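Side-chain contact in signal transduction protein TRAP (Staphylococcus aureus, PDB 4AE5), which probably acts as a phosphorylated regulator of staphylococcal virulence, promoting RNAIII synthesis through the agr system, toxin expression and biofilm formation: residues Gln25-Ser30 with Val36-Thr41. Sequence-based numbering, arbitrary orientation.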
ATOM      1  N   GLN A  25      -9.477  -9.375  10.138  1.00 26.09           N
ATOM      2  CA  GLN A  25      -9.157  -9.677   8.744  1.00 26.41           C
ATOM      3  C   GLN A  25      -7.757  -9.196   8.446  1.00 24.86           C
ATOM      4  O   GLN A  25      -7.548  -8.066   7.919  1.00 25.40           O
ATOM      5  CB  GLN A  25     -10.141  -8.961   7.806  1.00 29.85           C
ATOM      6  CG  GLN A  25     -11.599  -9.348   7.998  1.00 34.23           C
ATOM      7  CD  GLN A  25     -12.433  -8.222   8.642  1.00 41.47           C
ATOM      8  OE1 GLN A  25     -12.298  -7.931   9.838  1.00 41.95           O
ATOM      9  NE2 GLN A  25     -13.298  -7.577   7.838  1.00 45.89           N
ATOM     10  N   LEU A  26      -6.788 -10.061   8.726  1.00 24.96           N
ATOM     11  CA  LEU A  26      -5.386  -9.714   8.558  1.00 22.32           C
ATOM     12  C   LEU A  26      -4.873 -10.359   7.268  1.00 22.16           C
ATOM     13  O   LEU A  26      -5.242 -11.484   6.953  1.00 21.72           O
ATOM     14  CB  LEU A  26      -4.591 -10.176   9.796  1.00 24.22           C
ATOM     15  CG  LEU A  26      -4.788  -9.450  11.130  1.00 23.55           C
ATOM     16  CD1 LEU A  26      -4.548 -10.371  12.306  1.00 26.26           C
ATOM     17  CD2 LEU A  26      -3.794  -8.295  11.270  1.00 24.95           C
ATOM     18  N   PHE A  27      -4.068  -9.608   6.509  1.00 20.15           N
ATOM     19  CA  PHE A  27      -3.510 -10.086   5.203  1.00 19.27           C
ATOM     20  C   PHE A  27      -1.970 -10.152   5.341  1.00 18.49           C
ATOM     21  O   PHE A  27      -1.288  -9.145   5.601  1.00 18.09           O
ATOM     22  CB  PHE A  27      -3.971  -9.138   4.089  1.00 18.17           C
ATOM     23  CG  PHE A  27      -5.493  -9.124   3.928  1.00 19.68           C
ATOM     24  CD1 PHE A  27      -6.128 -10.125   3.194  1.00 21.09           C
ATOM     25  CD2 PHE A  27      -6.268  -8.177   4.572  1.00 21.57           C
ATOM     26  CE1 PHE A  27      -7.529 -10.144   3.039  1.00 22.03           C
ATOM     27  CE2 PHE A  27      -7.683  -8.191   4.441  1.00 22.82           C
ATOM     28  CZ  PHE A  27      -8.302  -9.165   3.668  1.00 21.53           C
ATOM     29  N   GLN A  28      -1.428 -11.332   5.199  1.00 19.08           N
ATOM     30  CA  GLN A  28       0.028 -11.506   5.431  1.00 18.35           C
ATOM     31  C   GLN A  28       0.727 -11.862   4.116  1.00 18.40           C
ATOM     32  O   GLN A  28       0.152 -12.632   3.301  1.00 19.36           O
ATOM     33  CB  GLN A  28       0.267 -12.660   6.449  1.00 20.25           C
ATOM     34  CG  GLN A  28       1.769 -12.837   6.681  1.00 18.94           C
ATOM     35  CD  GLN A  28       2.137 -13.893   7.719  1.00 21.14           C
ATOM     36  OE1 GLN A  28       1.318 -14.756   8.087  1.00 20.42           O
ATOM     37  NE2 GLN A  28       3.423 -13.866   8.120  1.00 19.81           N
ATOM     38  N   PHE A  29       1.912 -11.263   3.858  1.00 18.18           N
ATOM     39  CA  PHE A  29       2.657 -11.515   2.630  1.00 18.99           C
ATOM     40  C   PHE A  29       4.146 -11.571   2.841  1.00 17.79           C
ATOM     41  O   PHE A  29       4.637 -11.096   3.859  1.00 18.74           O
ATOM     42  CB  PHE A  29       2.431 -10.393   1.593  1.00 16.75           C
ATOM     43  CG  PHE A  29       0.980 -10.144   1.311  1.00 16.52           C
ATOM     44  CD1 PHE A  29       0.221  -9.321   2.163  1.00 15.77           C
ATOM     45  CD2 PHE A  29       0.382 -10.704   0.208  1.00 17.15           C
ATOM     46  CE1 PHE A  29      -1.143  -9.118   1.944  1.00 15.87           C
ATOM     47  CE2 PHE A  29      -0.985 -10.471  -0.048  1.00 16.91           C
ATOM     48  CZ  PHE A  29      -1.755  -9.707   0.845  1.00 17.24           C
ATOM     49  N   SER A  30       4.837 -12.149   1.837  1.00 19.73           N
ATOM     50  CA  SER A  30       6.315 -12.277   1.830  1.00 21.62           C
ATOM     51  C   SER A  30       6.939 -11.175   0.967  1.00 21.57           C
ATOM     52  O   SER A  30       6.517 -10.998  -0.199  1.00 24.09           O
ATOM     53  CB  SER A  30       6.749 -13.681   1.361  1.00 24.46           C
ATOM     54  OG  SER A  30       8.152 -13.783   1.601  1.00 34.24           O
ATOM     55  N   VAL A  36       5.345  -9.272   6.004  1.00 17.41           N
ATOM     56  CA  VAL A  36       4.535  -8.083   6.220  1.00 17.52           C
ATOM     57  C   VAL A  36       3.083  -8.538   6.563  1.00 18.56           C
ATOM     58  O   VAL A  36       2.546  -9.469   5.932  1.00 18.06           O
ATOM     59  CB  VAL A  36       4.505  -7.255   4.874  1.00 18.35           C
ATOM     60  CG1 VAL A  36       3.581  -6.060   4.989  1.00 19.27           C
ATOM     61  CG2 VAL A  36       5.888  -6.785   4.495  1.00 17.77           C
ATOM     62  N   ILE A  37       2.434  -7.875   7.532  1.00 19.22           N
ATOM     63  CA  ILE A  37       1.015  -8.110   7.761  1.00 18.32           C
ATOM     64  C   ILE A  37       0.232  -6.758   7.896  1.00 18.35           C
ATOM     65  O   ILE A  37       0.779  -5.761   8.453  1.00 19.15           O
ATOM     66  CB  ILE A  37       0.807  -9.084   8.954  1.00 19.26           C
ATOM     67  CG1 ILE A  37      -0.613  -9.706   8.947  1.00 19.01           C
ATOM     68  CG2 ILE A  37       1.038  -8.358  10.277  1.00 18.82           C
ATOM     69  CD1 ILE A  37      -0.727 -10.893   9.885  1.00 19.49           C
ATOM     70  N   PHE A  38      -1.022  -6.730   7.415  1.00 18.44           N
ATOM     71  CA  PHE A  38      -1.868  -5.490   7.601  1.00 17.69           C
ATOM     72  C   PHE A  38      -3.358  -5.800   7.793  1.00 18.25           C
ATOM     73  O   PHE A  38      -3.816  -6.902   7.414  1.00 18.12           O
ATOM     74  CB  PHE A  38      -1.641  -4.455   6.475  1.00 16.68           C
ATOM     75  CG  PHE A  38      -1.995  -4.939   5.075  1.00 17.29           C
ATOM     76  CD1 PHE A  38      -3.314  -4.871   4.600  1.00 16.62           C
ATOM     77  CD2 PHE A  38      -1.006  -5.439   4.201  1.00 16.99           C
ATOM     78  CE1 PHE A  38      -3.653  -5.346   3.302  1.00 16.84           C
ATOM     79  CE2 PHE A  38      -1.328  -5.889   2.916  1.00 17.10           C
ATOM     80  CZ  PHE A  38      -2.636  -5.855   2.455  1.00 17.41           C
ATOM     81  N   GLU A  39      -4.081  -4.835   8.372  1.00 18.37           N
ATOM     82  CA  GLU A  39      -5.520  -4.886   8.456  1.00 19.69           C
ATOM     83  C   GLU A  39      -6.004  -3.496   8.250  1.00 19.19           C
ATOM     84  O   GLU A  39      -5.333  -2.556   8.599  1.00 19.51           O
ATOM     85  CB  GLU A  39      -6.053  -5.450   9.813  1.00 21.77           C
ATOM     86  CG  GLU A  39      -5.570  -4.710  11.042  1.00 21.84           C
ATOM     87  CD  GLU A  39      -6.216  -5.231  12.333  1.00 23.91           C
ATOM     88  OE1 GLU A  39      -7.260  -5.892  12.295  1.00 26.66           O
ATOM     89  OE2 GLU A  39      -5.657  -5.027  13.385  1.00 26.01           O
ATOM     90  N   GLU A  40      -7.201  -3.376   7.717  1.00 21.97           N
ATOM     91  CA  GLU A  40      -7.821  -2.090   7.485  1.00 22.45           C
ATOM     92  C   GLU A  40      -9.129  -2.065   8.277  1.00 22.78           C
ATOM     93  O   GLU A  40     -10.017  -2.915   8.054  1.00 22.65           O
ATOM     94  CB  GLU A  40      -8.145  -2.035   5.995  1.00 22.50           C
ATOM     95  CG  GLU A  40      -8.862  -0.791   5.503  1.00 25.63           C
ATOM     96  CD  GLU A  40      -8.801  -0.791   3.961  1.00 25.38           C
ATOM     97  OE1 GLU A  40      -9.544  -1.530   3.260  1.00 26.83           O
ATOM     98  OE2 GLU A  40      -7.925  -0.131   3.473  1.00 26.74           O
ATOM     99  N   THR A  41      -9.331  -1.052   9.112  1.00 23.90           N
ATOM    100  CA  THR A  41     -10.538  -1.056   9.940  1.00 23.16           C
ATOM    101  C   THR A  41     -10.769   0.337  10.488  1.00 25.12           C
ATOM    102  O   THR A  41      -9.796   1.086  10.699  1.00 21.92           O
ATOM    103  CB  THR A  41     -10.390  -2.057  11.139  1.00 24.92           C
ATOM    104  OG1 THR A  41     -11.547  -2.036  11.974  1.00 25.93           O
ATOM    105  CG2 THR A  41      -9.193  -1.728  11.992  1.00 24.97           C
TER
HETATM  106  O   HOH W   1      -9.878  -6.591  10.991  1.00 37.64           O
HETATM  107  O   HOH W   2      -8.433  -5.721   6.896  1.00 43.38           O
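Phe38 O takes the amide hydrogen of Phe27 N at 2.9 Å in a nearly straight bond. The same oxygen also receives a CA-H...O contact from Leu26, with Leu26 CA 3.4 Å from Phe38 O, so one carbonyl oxygen serves two neighbouring residues of the other strand. Phe38 N returns a bond to Phe27 O, and Phe29 with Val36 forms a second reciprocal pair; both are antiparallel hydrogen-bonded pairs, with Gln28 and Ile37 as the non-hydrogen-bonded pair between them. Beyond Leu26 water takes over: one molecule joins Gln25 O to Glu40 N, and another accepts from Gln25 N and donates to Glu39 OE1.

On the face carrying Phe27, Phe29 and Phe38, CG of Phe38 sits between its backbone N and carbonyl carbon (chi1 61°), and the ring rises from the sheet beside the partner strand, where it touches Phe27 through CB and Phe29 through CE1. CB of Phe27 lies above one face of the Phe38 ring, 4.1 Å from its centroid, a CH-pi contact displaced toward the rim. The Phe29 ring is nearly parallel to that of Phe38, planes at 13°, yet centroids 5.6 Å apart show that the two barely overlap; Phe62 adds an edge-to-face partner to Phe38.

On the reverse face, the extended Ile37 side chain carries CD1 to CB of Leu26 at 3.9 Å, and Leu14 of helix 11-20 packs against Ile37. Nearby, Leu26 CD2 lies against the aliphatic part of Glu39, whose carboxylate is held by His24, Thr45 and the amide of Val46. Four backbone bonds and a 158° angle between the strand directions identify an antiparallel beta hairpin, 27-30 with 35-41, within the closed eight-stranded barrel, its phenylalanines forming an aromatic cluster.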